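Local coordinates for AAEL008620-PA odorant-binding protein (Aedes aegypti, PDB 5V13) that specifically binds juvenile hormone in mosquito hemolymph, as a member of the odorant-binding protein family, at residues Ile44-Trp53 with Glu276-Phe284; Pro55-Lys66 with Asn120-Tyr129. All blocks are in the same frame, centred on the assembly; numbering follows the deposited sequence.

Contact 1. Residues Ile44-Trp53 with Glu276-Phe284. With JH3 (methyl (2E,6E)-9-[(2R)-3,3-dimethyloxiran-2-yl]-3,7-dimethylnona-2,6-dienoate), chain E.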
loop_
_atom_site.group_PDB
_atom_site.type_symbol
_atom_site.label_atom_id
_atom_site.label_comp_id
_atom_site.label_asym_id
_atom_site.label_seq_id
_atom_site.Cartn_x
_atom_site.Cartn_y
_atom_site.Cartn_z
ATOM N N ILE B 44 -33.640 4.008 -4.094
ATOM C CA ILE B 44 -32.392 4.634 -3.660
ATOM C C ILE B 44 -32.461 5.017 -2.187
ATOM O O ILE B 44 -31.464 4.927 -1.467
ATOM C CB ILE B 44 -32.070 5.861 -4.536
ATOM C CG1 ILE B 44 -31.650 5.429 -5.943
ATOM C CG2 ILE B 44 -30.976 6.699 -3.881
ATOM C CD1 ILE B 44 -30.302 4.731 -5.975
ATOM N N GLU B 45 -33.619 5.486 -1.715
ATOM C CA GLU B 45 -33.706 5.855 -0.303
ATOM C C GLU B 45 -33.429 4.655 0.581
ATOM O O GLU B 45 -32.715 4.763 1.589
ATOM C CB GLU B 45 -35.075 6.441 0.034
ATOM C CG GLU B 45 -35.175 7.924 -0.262
ATOM C CD GLU B 45 -34.933 8.201 -1.717
ATOM O OE1 GLU B 45 -34.065 9.053 -2.031
ATOM O OE2 GLU B 45 -35.592 7.519 -2.541
ATOM N N GLN B 46 -33.971 3.496 0.203
ATOM C CA GLN B 46 -33.676 2.268 0.934
ATOM C C GLN B 46 -32.186 1.959 0.903
ATOM O O GLN B 46 -31.573 1.687 1.945
ATOM C CB GLN B 46 -34.491 1.111 0.354
ATOM C CG GLN B 46 -35.975 1.176 0.702
ATOM C CD GLN B 46 -36.271 0.720 2.123
ATOM O OE1 GLN B 46 -35.580 1.097 3.077
ATOM N NE2 GLN B 46 -37.298 -0.110 2.269
ATOM N N LYS B 47 -31.577 2.013 -0.285
ATOM C CA LYS B 47 -30.152 1.690 -0.380
ATOM C C LYS B 47 -29.280 2.677 0.392
ATOM O O LYS B 47 -28.204 2.300 0.877
ATOM C CB LYS B 47 -29.716 1.629 -1.844
ATOM C CG LYS B 47 -30.324 0.467 -2.603
ATOM C CD LYS B 47 -29.968 0.517 -4.085
ATOM C CE LYS B 47 -30.520 -0.701 -4.813
ATOM N NZ LYS B 47 -29.952 -0.852 -6.187
ATOM N N ILE B 48 -29.707 3.936 0.511
ATOM C CA ILE B 48 -28.968 4.888 1.342
ATOM C C ILE B 48 -29.021 4.472 2.809
ATOM O O ILE B 48 -28.006 4.517 3.517
ATOM C CB ILE B 48 -29.508 6.317 1.133
ATOM C CG1 ILE B 48 -29.113 6.836 -0.247
ATOM C CG2 ILE B 48 -28.991 7.249 2.217
ATOM C CD1 ILE B 48 -29.774 8.163 -0.602
ATOM N N ASN B 49 -30.197 4.050 3.289
ATOM C CA ASN B 49 -30.286 3.522 4.649
ATOM C C ASN B 49 -29.358 2.334 4.850
ATOM O O ASN B 49 -28.792 2.159 5.935
ATOM C CB ASN B 49 -31.719 3.106 4.968
ATOM C CG ASN B 49 -32.654 4.285 5.058
ATOM O OD1 ASN B 49 -32.291 5.346 5.567
ATOM N ND2 ASN B 49 -33.872 4.105 4.566
ATOM N N TRP B 50 -29.202 1.490 3.826
ATOM C CA TRP B 50 -28.348 0.319 3.994
ATOM C C TRP B 50 -26.883 0.717 4.125
ATOM O O TRP B 50 -26.161 0.180 4.976
ATOM C CB TRP B 50 -28.513 -0.654 2.829
ATOM C CG TRP B 50 -29.940 -1.112 2.589
ATOM C CD1 TRP B 50 -31.016 -0.911 3.395
ATOM C CD2 TRP B 50 -30.420 -1.818 1.445
ATOM N NE1 TRP B 50 -32.144 -1.470 2.832
ATOM C CE2 TRP B 50 -31.799 -2.038 1.634
ATOM C CE3 TRP B 50 -29.810 -2.318 0.288
ATOM C CZ2 TRP B 50 -32.590 -2.699 0.689
ATOM C CZ3 TRP B 50 -30.597 -2.982 -0.649
ATOM C CH2 TRP B 50 -31.967 -3.165 -0.441
ATOM N N VAL B 51 -26.415 1.649 3.292
ATOM C CA VAL B 51 -24.999 2.014 3.374
ATOM C C VAL B 51 -24.676 2.808 4.631
ATOM O O VAL B 51 -23.494 2.996 4.936
ATOM C CB VAL B 51 -24.533 2.800 2.129
ATOM C CG1 VAL B 51 -24.762 1.987 0.863
ATOM C CG2 VAL B 51 -25.227 4.160 2.039
ATOM N N LYS B 52 -25.689 3.287 5.359
ATOM C CA LYS B 52 -25.525 3.857 6.693
ATOM C C LYS B 52 -25.753 2.823 7.791
ATOM O O LYS B 52 -25.951 3.192 8.957
ATOM C CB LYS B 52 -26.480 5.037 6.895
ATOM C CG LYS B 52 -26.205 6.237 6.012
ATOM C CD LYS B 52 -27.340 7.248 6.150
ATOM C CE LYS B 52 -27.172 8.418 5.201
ATOM N NZ LYS B 52 -28.426 9.219 5.134
ATOM N N TRP B 53 -25.769 1.544 7.427
ATOM C CA TRP B 53 -25.832 0.428 8.367
ATOM C C TRP B 53 -27.129 0.381 9.176
ATOM O O TRP B 53 -27.159 -0.177 10.277
ATOM C CB TRP B 53 -24.623 0.437 9.304
ATOM C CG TRP B 53 -23.341 0.117 8.597
ATOM C CD1 TRP B 53 -22.554 0.979 7.880
ATOM C CD2 TRP B 53 -22.692 -1.156 8.540
ATOM N NE1 TRP B 53 -21.457 0.314 7.381
ATOM C CE2 TRP B 53 -21.515 -0.996 7.780
ATOM C CE3 TRP B 53 -22.987 -2.417 9.067
ATOM C CZ2 TRP B 53 -20.641 -2.053 7.522
ATOM C CZ3 TRP B 53 -22.103 -3.461 8.825
ATOM C CH2 TRP B 53 -20.953 -3.273 8.057
ATOM N N GLU B 276 -25.880 8.546 -5.821
ATOM C CA GLU B 276 -26.277 7.709 -4.704
ATOM C C GLU B 276 -26.450 6.268 -5.165
ATOM O O GLU B 276 -26.733 6.014 -6.342
ATOM C CB GLU B 276 -27.575 8.238 -4.096
ATOM C CG GLU B 276 -27.447 9.621 -3.445
ATOM C CD GLU B 276 -26.599 9.604 -2.176
ATOM O OE1 GLU B 276 -26.466 10.660 -1.534
ATOM O OE2 GLU B 276 -26.060 8.536 -1.810
ATOM N N PRO B 277 -26.295 5.279 -4.262
ATOM C CA PRO B 277 -26.005 5.407 -2.826
ATOM C C PRO B 277 -24.522 5.602 -2.514
ATOM O O PRO B 277 -24.165 5.672 -1.341
ATOM C CB PRO B 277 -26.496 4.075 -2.258
ATOM C CG PRO B 277 -26.235 3.095 -3.367
ATOM C CD PRO B 277 -26.512 3.873 -4.649
ATOM N N TRP B 278 -23.689 5.709 -3.551
ATOM C CA TRP B 278 -22.238 5.703 -3.345
ATOM C C TRP B 278 -21.773 6.920 -2.552
ATOM O O TRP B 278 -20.916 6.798 -1.666
ATOM C CB TRP B 278 -21.522 5.619 -4.698
ATOM C CG TRP B 278 -22.195 4.641 -5.615
ATOM C CD1 TRP B 278 -22.812 4.922 -6.798
ATOM C CD2 TRP B 278 -22.377 3.234 -5.393
ATOM N NE1 TRP B 278 -23.341 3.778 -7.340
ATOM C CE2 TRP B 278 -23.092 2.728 -6.495
ATOM C CE3 TRP B 278 -21.982 2.348 -4.380
ATOM C CZ2 TRP B 278 -23.433 1.383 -6.612
ATOM C CZ3 TRP B 278 -22.335 1.009 -4.493
ATOM C CH2 TRP B 278 -23.043 0.540 -5.605
ATOM N N LYS B 279 -22.325 8.099 -2.843
ATOM C CA LYS B 279 -21.902 9.302 -2.129
ATOM C C LYS B 279 -22.238 9.199 -0.651
ATOM O O LYS B 279 -21.399 9.490 0.212
ATOM C CB LYS B 279 -22.551 10.551 -2.741
ATOM C CG LYS B 279 -22.169 11.828 -2.004
ATOM C CD LYS B 279 -23.255 12.883 -2.076
ATOM C CE LYS B 279 -23.393 13.413 -3.486
ATOM N NZ LYS B 279 -24.720 14.036 -3.737
ATOM N N SER B 280 -23.466 8.778 -0.335
ATOM C CA SER B 280 -23.842 8.635 1.065
ATOM C C SER B 280 -22.992 7.589 1.763
ATOM O O SER B 280 -22.701 7.724 2.957
ATOM C CB SER B 280 -25.317 8.273 1.189
ATOM O OG SER B 280 -26.107 9.423 0.961
ATOM N N ALA B 281 -22.609 6.536 1.046
ATOM C CA ALA B 281 -21.823 5.471 1.657
ATOM C C ALA B 281 -20.468 5.995 2.110
ATOM O O ALA B 281 -20.008 5.692 3.222
ATOM C CB ALA B 281 -21.633 4.320 0.669
ATOM N N VAL B 282 -19.818 6.773 1.251
ATOM C CA VAL B 282 -18.483 7.285 1.549
ATOM C C VAL B 282 -18.553 8.358 2.624
ATOM O O VAL B 282 -17.732 8.383 3.545
ATOM C CB VAL B 282 -17.832 7.808 0.259
ATOM C CG1 VAL B 282 -16.546 8.559 0.575
ATOM C CG2 VAL B 282 -17.576 6.657 -0.683
ATOM N N ASP B 283 -19.529 9.267 2.519
ATOM C CA ASP B 283 -19.688 10.301 3.536
ATOM C C ASP B 283 -19.921 9.694 4.911
ATOM O O ASP B 283 -19.352 10.164 5.904
ATOM C CB ASP B 283 -20.834 11.240 3.164
ATOM C CG ASP B 283 -20.426 12.283 2.135
ATOM O OD1 ASP B 283 -19.321 12.168 1.562
ATOM O OD2 ASP B 283 -21.211 13.226 1.901
ATOM N N PHE B 284 -20.755 8.648 4.995
ATOM C CA PHE B 284 -21.007 8.013 6.287
ATOM C C PHE B 284 -19.744 7.353 6.827
ATOM O O PHE B 284 -19.396 7.520 8.003
ATOM C CB PHE B 284 -22.128 6.981 6.165
ATOM C CG PHE B 284 -22.474 6.305 7.455
ATOM C CD1 PHE B 284 -23.380 6.887 8.329
ATOM C CD2 PHE B 284 -21.906 5.092 7.790
ATOM C CE1 PHE B 284 -23.713 6.273 9.511
ATOM C CE2 PHE B 284 -22.233 4.475 8.978
ATOM C CZ PHE B 284 -23.142 5.075 9.840
HETATM C C1 JH3 E . -21.644 -0.106 1.145
HETATM O O2 JH3 E . -20.839 0.627 1.691
HETATM O O1 JH3 E . -21.646 -0.152 -0.296
HETATM C CM JH3 E . -20.656 0.596 -1.005
HETATM C C2 JH3 E . -22.605 -0.970 1.856
HETATM C C3 JH3 E . -22.786 -1.066 3.176
HETATM C "C3'" JH3 E . -22.015 -0.270 4.192
HETATM C C4 JH3 E . -23.827 -2.055 3.641
HETATM C C5 JH3 E . -23.283 -2.826 4.840
HETATM C C6 JH3 E . -24.087 -4.094 5.026
HETATM C C7 JH3 E . -25.112 -4.189 5.884
HETATM C "C7'" JH3 E . -25.554 -3.000 6.697
HETATM C C8 JH3 E . -25.840 -5.521 5.993
HETATM C C9 JH3 E . -25.709 -6.143 7.393
HETATM C CA JH3 E . -24.262 -6.201 7.878
HETATM O O3 JH3 E . -24.102 -6.935 9.112
HETATM C CB JH3 E . -23.645 -7.598 7.931
HETATM C "CB'" JH3 E . -22.137 -7.589 7.660
HETATM C CC JH3 E . -24.479 -8.817 7.567
HETATM O O HOH W 1 -20.825 3.543 4.529
HETATM O O HOH W 2 -27.186 10.780 2.760
#

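Contact 2. Residues Pro55-Lys66 with Asn120-Tyr129. With JH3 (methyl (2E,6E)-9-[(2R)-3,3-dimethyloxiran-2-yl]-3,7-dimethylnona-2,6-dienoate), chain E.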
loop_
_atom_site.group_PDB
_atom_site.type_symbol
_atom_site.label_atom_id
_atom_site.label_comp_id
_atom_site.label_asym_id
_atom_site.label_seq_id
_atom_site.Cartn_x
_atom_site.Cartn_y
_atom_site.Cartn_z
ATOM N N PRO B 55 -30.568 -0.981 7.867
ATOM C CA PRO B 55 -31.660 -1.509 7.035
ATOM C C PRO B 55 -32.941 -1.642 7.845
ATOM O O PRO B 55 -32.926 -2.122 8.981
ATOM C CB PRO B 55 -31.150 -2.890 6.594
ATOM C CG PRO B 55 -29.707 -3.006 7.110
ATOM C CD PRO B 55 -29.547 -1.995 8.197
ATOM N N ASP B 56 -34.061 -1.243 7.244
ATOM C CA ASP B 56 -35.336 -1.336 7.942
ATOM C C ASP B 56 -35.909 -2.745 7.784
ATOM O O ASP B 56 -35.220 -3.680 7.375
ATOM C CB ASP B 56 -36.296 -0.245 7.460
ATOM C CG ASP B 56 -36.641 -0.349 5.976
ATOM O OD1 ASP B 56 -36.383 -1.395 5.330
ATOM O OD2 ASP B 56 -37.191 0.644 5.454
ATOM N N THR B 57 -37.189 -2.914 8.107
ATOM C CA THR B 57 -37.810 -4.229 8.124
ATOM C C THR B 57 -38.555 -4.562 6.836
ATOM O O THR B 57 -39.221 -5.603 6.779
ATOM C CB THR B 57 -38.766 -4.354 9.316
ATOM O OG1 THR B 57 -39.877 -3.472 9.131
ATOM C CG2 THR B 57 -38.046 -4.011 10.618
ATOM N N THR B 58 -38.455 -3.723 5.802
ATOM C CA THR B 58 -39.115 -4.072 4.552
ATOM C C THR B 58 -38.447 -5.300 3.933
ATOM O O THR B 58 -37.321 -5.676 4.285
ATOM C CB THR B 58 -39.096 -2.899 3.565
ATOM O OG1 THR B 58 -37.749 -2.575 3.217
ATOM C CG2 THR B 58 -39.768 -1.678 4.173
ATOM N N TYR B 59 -39.166 -5.933 3.001
ATOM C CA TYR B 59 -38.678 -7.172 2.401
ATOM C C TYR B 59 -37.351 -6.964 1.685
ATOM O O TYR B 59 -36.438 -7.793 1.794
ATOM C CB TYR B 59 -39.724 -7.727 1.433
ATOM C CG TYR B 59 -39.377 -9.079 0.829
ATOM C CD1 TYR B 59 -39.444 -10.243 1.598
ATOM C CD2 TYR B 59 -38.998 -9.194 -0.504
ATOM C CE1 TYR B 59 -39.133 -11.478 1.062
ATOM C CE2 TYR B 59 -38.695 -10.431 -1.062
ATOM C CZ TYR B 59 -38.772 -11.568 -0.273
ATOM O OH TYR B 59 -38.474 -12.797 -0.816
ATOM N N GLU B 60 -37.222 -5.867 0.936
ATOM C CA GLU B 60 -35.977 -5.638 0.214
ATOM C C GLU B 60 -34.797 -5.484 1.172
ATOM O O GLU B 60 -33.699 -5.964 0.881
ATOM C CB GLU B 60 -36.108 -4.416 -0.696
ATOM C CG GLU B 60 -36.776 -4.719 -2.038
ATOM C CD GLU B 60 -35.959 -5.684 -2.898
ATOM O OE1 GLU B 60 -36.031 -6.914 -2.669
ATOM O OE2 GLU B 60 -35.231 -5.215 -3.799
ATOM N N SER B 61 -35.007 -4.836 2.323
ATOM C CA SER B 61 -33.932 -4.719 3.310
ATOM C C SER B 61 -33.604 -6.066 3.951
ATOM O O SER B 61 -32.436 -6.359 4.234
ATOM C CB SER B 61 -34.314 -3.717 4.401
ATOM O OG SER B 61 -34.647 -2.453 3.863
ATOM N N GLN B 62 -34.629 -6.866 4.251
ATOM C CA GLN B 62 -34.386 -8.202 4.778
ATOM C C GLN B 62 -33.602 -9.033 3.781
ATOM O O GLN B 62 -32.664 -9.745 4.159
ATOM C CB GLN B 62 -35.707 -8.891 5.136
ATOM C CG GLN B 62 -36.496 -8.178 6.222
ATOM C CD GLN B 62 -37.873 -8.779 6.448
ATOM O OE1 GLN B 62 -38.516 -9.243 5.513
ATOM N NE2 GLN B 62 -38.330 -8.769 7.692
ATOM N N CYS B 63 -33.939 -8.930 2.491
ATOM C CA CYS B 63 -33.187 -9.710 1.517
ATOM C C CYS B 63 -31.762 -9.202 1.361
ATOM O O CYS B 63 -30.861 -9.999 1.078
ATOM C CB CYS B 63 -33.890 -9.724 0.169
ATOM S SG CYS B 63 -35.444 -10.664 0.245
ATOM N N TYR B 64 -31.533 -7.894 1.529
ATOM C CA TYR B 64 -30.160 -7.390 1.466
ATOM C C TYR B 64 -29.312 -7.964 2.596
ATOM O O TYR B 64 -28.156 -8.364 2.384
ATOM C CB TYR B 64 -30.142 -5.862 1.522
ATOM C CG TYR B 64 -28.751 -5.287 1.341
ATOM C CD1 TYR B 64 -28.159 -5.256 0.086
ATOM C CD2 TYR B 64 -28.012 -4.810 2.434
ATOM C CE1 TYR B 64 -26.859 -4.740 -0.088
ATOM C CE2 TYR B 64 -26.728 -4.290 2.270
ATOM C CZ TYR B 64 -26.158 -4.262 1.008
ATOM O OH TYR B 64 -24.882 -3.754 0.825
ATOM N N VAL B 65 -29.860 -7.995 3.809
ATOM C CA VAL B 65 -29.124 -8.572 4.933
ATOM C C VAL B 65 -28.829 -10.053 4.690
ATOM O O VAL B 65 -27.715 -10.530 4.953
ATOM C CB VAL B 65 -29.894 -8.347 6.247
ATOM C CG1 VAL B 65 -29.156 -9.016 7.416
ATOM C CG2 VAL B 65 -30.056 -6.845 6.507
ATOM N N LYS B 66 -29.808 -10.800 4.181
ATOM C CA LYS B 66 -29.584 -12.214 3.883
ATOM C C LYS B 66 -28.488 -12.392 2.830
ATOM O O LYS B 66 -27.578 -13.220 2.992
ATOM C CB LYS B 66 -30.889 -12.863 3.416
ATOM C CG LYS B 66 -30.703 -14.314 2.995
ATOM C CD LYS B 66 -31.961 -14.914 2.432
ATOM C CE LYS B 66 -31.603 -16.076 1.517
ATOM N NZ LYS B 66 -32.803 -16.598 0.817
ATOM N N ASN B 120 -35.045 -20.671 4.903
ATOM C CA ASN B 120 -34.028 -19.691 4.530
ATOM C C ASN B 120 -34.610 -18.388 3.977
ATOM O O ASN B 120 -33.895 -17.652 3.284
ATOM C CB ASN B 120 -33.062 -20.286 3.501
ATOM C CG ASN B 120 -32.054 -21.237 4.121
ATOM O OD1 ASN B 120 -31.597 -21.022 5.237
ATOM N ND2 ASN B 120 -31.698 -22.290 3.391
ATOM N N SER B 121 -35.864 -18.068 4.287
ATOM C CA SER B 121 -36.473 -16.853 3.760
ATOM C C SER B 121 -35.753 -15.612 4.290
ATOM O O SER B 121 -35.114 -15.633 5.348
ATOM C CB SER B 121 -37.960 -16.794 4.114
ATOM O OG SER B 121 -38.193 -16.423 5.467
ATOM N N CYS B 122 -35.848 -14.519 3.526
ATOM C CA CYS B 122 -35.225 -13.263 3.959
ATOM C C CYS B 122 -35.756 -12.841 5.322
ATOM O O CYS B 122 -35.008 -12.321 6.159
ATOM C CB CYS B 122 -35.487 -12.145 2.942
ATOM S SG CYS B 122 -34.972 -12.439 1.222
ATOM N N GLU B 123 -37.056 -13.065 5.562
ATOM C CA GLU B 123 -37.641 -12.681 6.844
ATOM C C GLU B 123 -37.046 -13.487 7.992
ATOM O O GLU B 123 -36.728 -12.924 9.048
ATOM C CB GLU B 123 -39.165 -12.847 6.810
ATOM C CG GLU B 123 -39.846 -12.421 8.106
ATOM C CD GLU B 123 -41.342 -12.709 8.119
ATOM O OE1 GLU B 123 -41.862 -13.261 7.123
ATOM O OE2 GLU B 123 -41.995 -12.382 9.132
ATOM N N SER B 124 -36.903 -14.806 7.821
ATOM C CA SER B 124 -36.383 -15.619 8.921
ATOM C C SER B 124 -34.938 -15.262 9.238
ATOM O O SER B 124 -34.548 -15.205 10.413
ATOM C CB SER B 124 -36.498 -17.106 8.591
ATOM O OG SER B 124 -37.852 -17.498 8.490
ATOM N N VAL B 125 -34.125 -15.029 8.212
ATOM C CA VAL B 125 -32.714 -14.724 8.451
ATOM C C VAL B 125 -32.568 -13.347 9.104
ATOM O O VAL B 125 -31.856 -13.189 10.100
ATOM C CB VAL B 125 -31.918 -14.830 7.135
ATOM C CG1 VAL B 125 -30.486 -14.380 7.319
ATOM C CG2 VAL B 125 -31.961 -16.259 6.581
ATOM N N PHE B 126 -33.265 -12.336 8.567
ATOM C CA PHE B 126 -33.222 -10.992 9.145
ATOM C C PHE B 126 -33.704 -11.001 10.594
ATOM O O PHE B 126 -33.057 -10.434 11.477
ATOM C CB PHE B 126 -34.065 -10.040 8.285
ATOM C CG PHE B 126 -34.139 -8.635 8.789
ATOM C CD1 PHE B 126 -35.129 -8.249 9.687
ATOM C CD2 PHE B 126 -33.256 -7.669 8.310
ATOM C CE1 PHE B 126 -35.207 -6.934 10.131
ATOM C CE2 PHE B 126 -33.326 -6.352 8.751
ATOM C CZ PHE B 126 -34.301 -5.982 9.655
ATOM N N ASN B 127 -34.842 -11.648 10.865
ATOM C CA ASN B 127 -35.367 -11.649 12.229
ATOM C C ASN B 127 -34.431 -12.350 13.206
ATOM O O ASN B 127 -34.312 -11.936 14.367
ATOM C CB ASN B 127 -36.743 -12.296 12.247
ATOM C CG ASN B 127 -37.781 -11.391 11.662
ATOM O OD1 ASN B 127 -37.535 -10.194 11.482
ATOM N ND2 ASN B 127 -38.944 -11.938 11.359
ATOM N N LYS B 128 -33.759 -13.413 12.759
ATOM C CA LYS B 128 -32.838 -14.114 13.647
ATOM C C LYS B 128 -31.624 -13.250 13.972
ATOM O O LYS B 128 -31.117 -13.284 15.098
ATOM C CB LYS B 128 -32.433 -15.451 13.009
ATOM C CG LYS B 128 -31.351 -16.238 13.764
ATOM C CD LYS B 128 -31.717 -16.425 15.248
ATOM C CE LYS B 128 -32.224 -17.824 15.547
ATOM N NZ LYS B 128 -32.490 -18.020 17.007
ATOM N N TYR B 129 -31.185 -12.428 13.023
ATOM C CA TYR B 129 -30.032 -11.552 13.223
ATOM C C TYR B 129 -30.346 -10.345 14.111
ATOM O O TYR B 129 -29.418 -9.722 14.647
ATOM C CB TYR B 129 -29.560 -11.092 11.847
ATOM C CG TYR B 129 -28.210 -10.406 11.748
ATOM C CD1 TYR B 129 -27.065 -10.972 12.300
ATOM C CD2 TYR B 129 -28.075 -9.234 11.020
ATOM C CE1 TYR B 129 -25.815 -10.346 12.166
ATOM C CE2 TYR B 129 -26.857 -8.610 10.887
ATOM C CZ TYR B 129 -25.733 -9.168 11.459
ATOM O OH TYR B 129 -24.517 -8.546 11.299
HETATM C C1 JH3 E . -21.644 -0.106 1.145
HETATM O O2 JH3 E . -20.839 0.627 1.691
HETATM O O1 JH3 E . -21.646 -0.152 -0.296
HETATM C CM JH3 E . -20.656 0.596 -1.005
HETATM C C2 JH3 E . -22.605 -0.970 1.856
HETATM C C3 JH3 E . -22.786 -1.066 3.176
HETATM C "C3'" JH3 E . -22.015 -0.270 4.192
HETATM C C4 JH3 E . -23.827 -2.055 3.641
HETATM C C5 JH3 E . -23.283 -2.826 4.840
HETATM C C6 JH3 E . -24.087 -4.094 5.026
HETATM C C7 JH3 E . -25.112 -4.189 5.884
HETATM C "C7'" JH3 E . -25.554 -3.000 6.697
HETATM C C8 JH3 E . -25.840 -5.521 5.993
HETATM C C9 JH3 E . -25.709 -6.143 7.393
HETATM C CA JH3 E . -24.262 -6.201 7.878
HETATM O O3 JH3 E . -24.102 -6.935 9.112
HETATM C CB JH3 E . -23.645 -7.598 7.931
HETATM C "CB'" JH3 E . -22.137 -7.589 7.660
HETATM C CC JH3 E . -24.479 -8.817 7.567
HETATM O O HOH W 3 -37.754 -14.663 1.205
#

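Contact 1. Residues Ile44-Trp53 with Glu276-Phe284
Where Val51 meets Ala281, helices 44-51 and 278-284 run nearly parallel, their axes inclined by 20° and 8.7 Å apart at closest approach. The packing is tight there: Val51 CB lies 3.6 Å from Ala281 CB, while Val51 CG1 turns to Pro277 CB and to the hormone chain. Pro277, which follows a cis peptide bond, offers CB and CG to Lys47 CB and its CD to Ile44 CD1. Ile48 crosses Glu276 at about a right angle, CD1 resting 3.8 Å from CD of the carboxylate; OE2 of that group accepts from Ser280 N on its syn side, somewhat out of the carboxylate plane. Farther along, the Phe284 ring, its CG anti to the backbone N (chi1 -179°), is set against Lys52, whose CA stands 3.8 Å from the ring centroid in a CH-pi contact over the face. No direct hydrogen bond joins the segments. Instead, one water donates to both Val51 O and Ala281 O, and another links Lys52 NZ with Ser280 OG. A Schellman motif with Trp53 at C-prime ends helix 44-51 and leads into the juvenile hormone pocket, where Trp53 lays a ring face over JH3 C5 and Trp278 meets JH3 CM with its edge.

Contact 2. Residues Pro55-Lys66 with Asn120-Tyr129
Asp56, whose backbone O approaches Phe126 CZ to 3.4 Å, presents in its OD1 an acceptor gripped by three donors: Thr58 N, Thr58 OG1 and Ser61 OG. The bond from Thr58 N makes an Asx turn, which leads into helix 59-66 with Thr58 at the N-cap; OG1 arrives tilted on the syn side, whereas Thr58 N and Ser61 OG approach out of the carboxylate plane, from opposite sides. This helix crosses helix 122-129 at 74°, and the Cys63-Cys122 disulfide joins them. Cys122 is a knob among Tyr59, Gln62, Cys63 and Lys66, and its SG also makes an oblique sulfur-aromatic contact with the Tyr59 ring. Gln62 is a knob in the other helix: CG rests 3.5 Å from Phe126 CG, over one ring face, and the extended chain carries the amide alongside the Glu123 carboxylate, their planes 20° apart. Val65 CG2 lies in plane at the Phe126 ring edge. Lys66, its chain extended and leading off opposite the backbone N (chi1 176°), reaches across so that NZ donates to Asn120 O at 2.9 Å. On the pocket side Val65 CG1 touches Tyr129 CD2, and Tyr129 OH donates to the epoxide oxygen O3 of JH3 at 2.7 Å.

How the contacts relate
The two contacts illustrate how one ligand pocket can be framed by differently built helix pairs. Both are partly buried, mixing pocket-facing residues with exposed ones. Contact 1 brings the C-terminal helix back to an early one over more than 200 residues and relies on apolar packing and bridging waters; contact 2 spans a shorter stretch and adds a covalent link and a hydrogen bond from a lysine to a backbone carbonyl. They adjoin through consecutive helices 44-51 and 59-71: the Trp50 ring stacks on Tyr64, and Trp50 NE1 is hydrogen-bonded to Ser61 OG. Both line the hormone: Trp278 meets the ester methyl, Trp53 runs alongside as far as the epoxide end, and contact 2 hydrogen-bonds the epoxide oxygen.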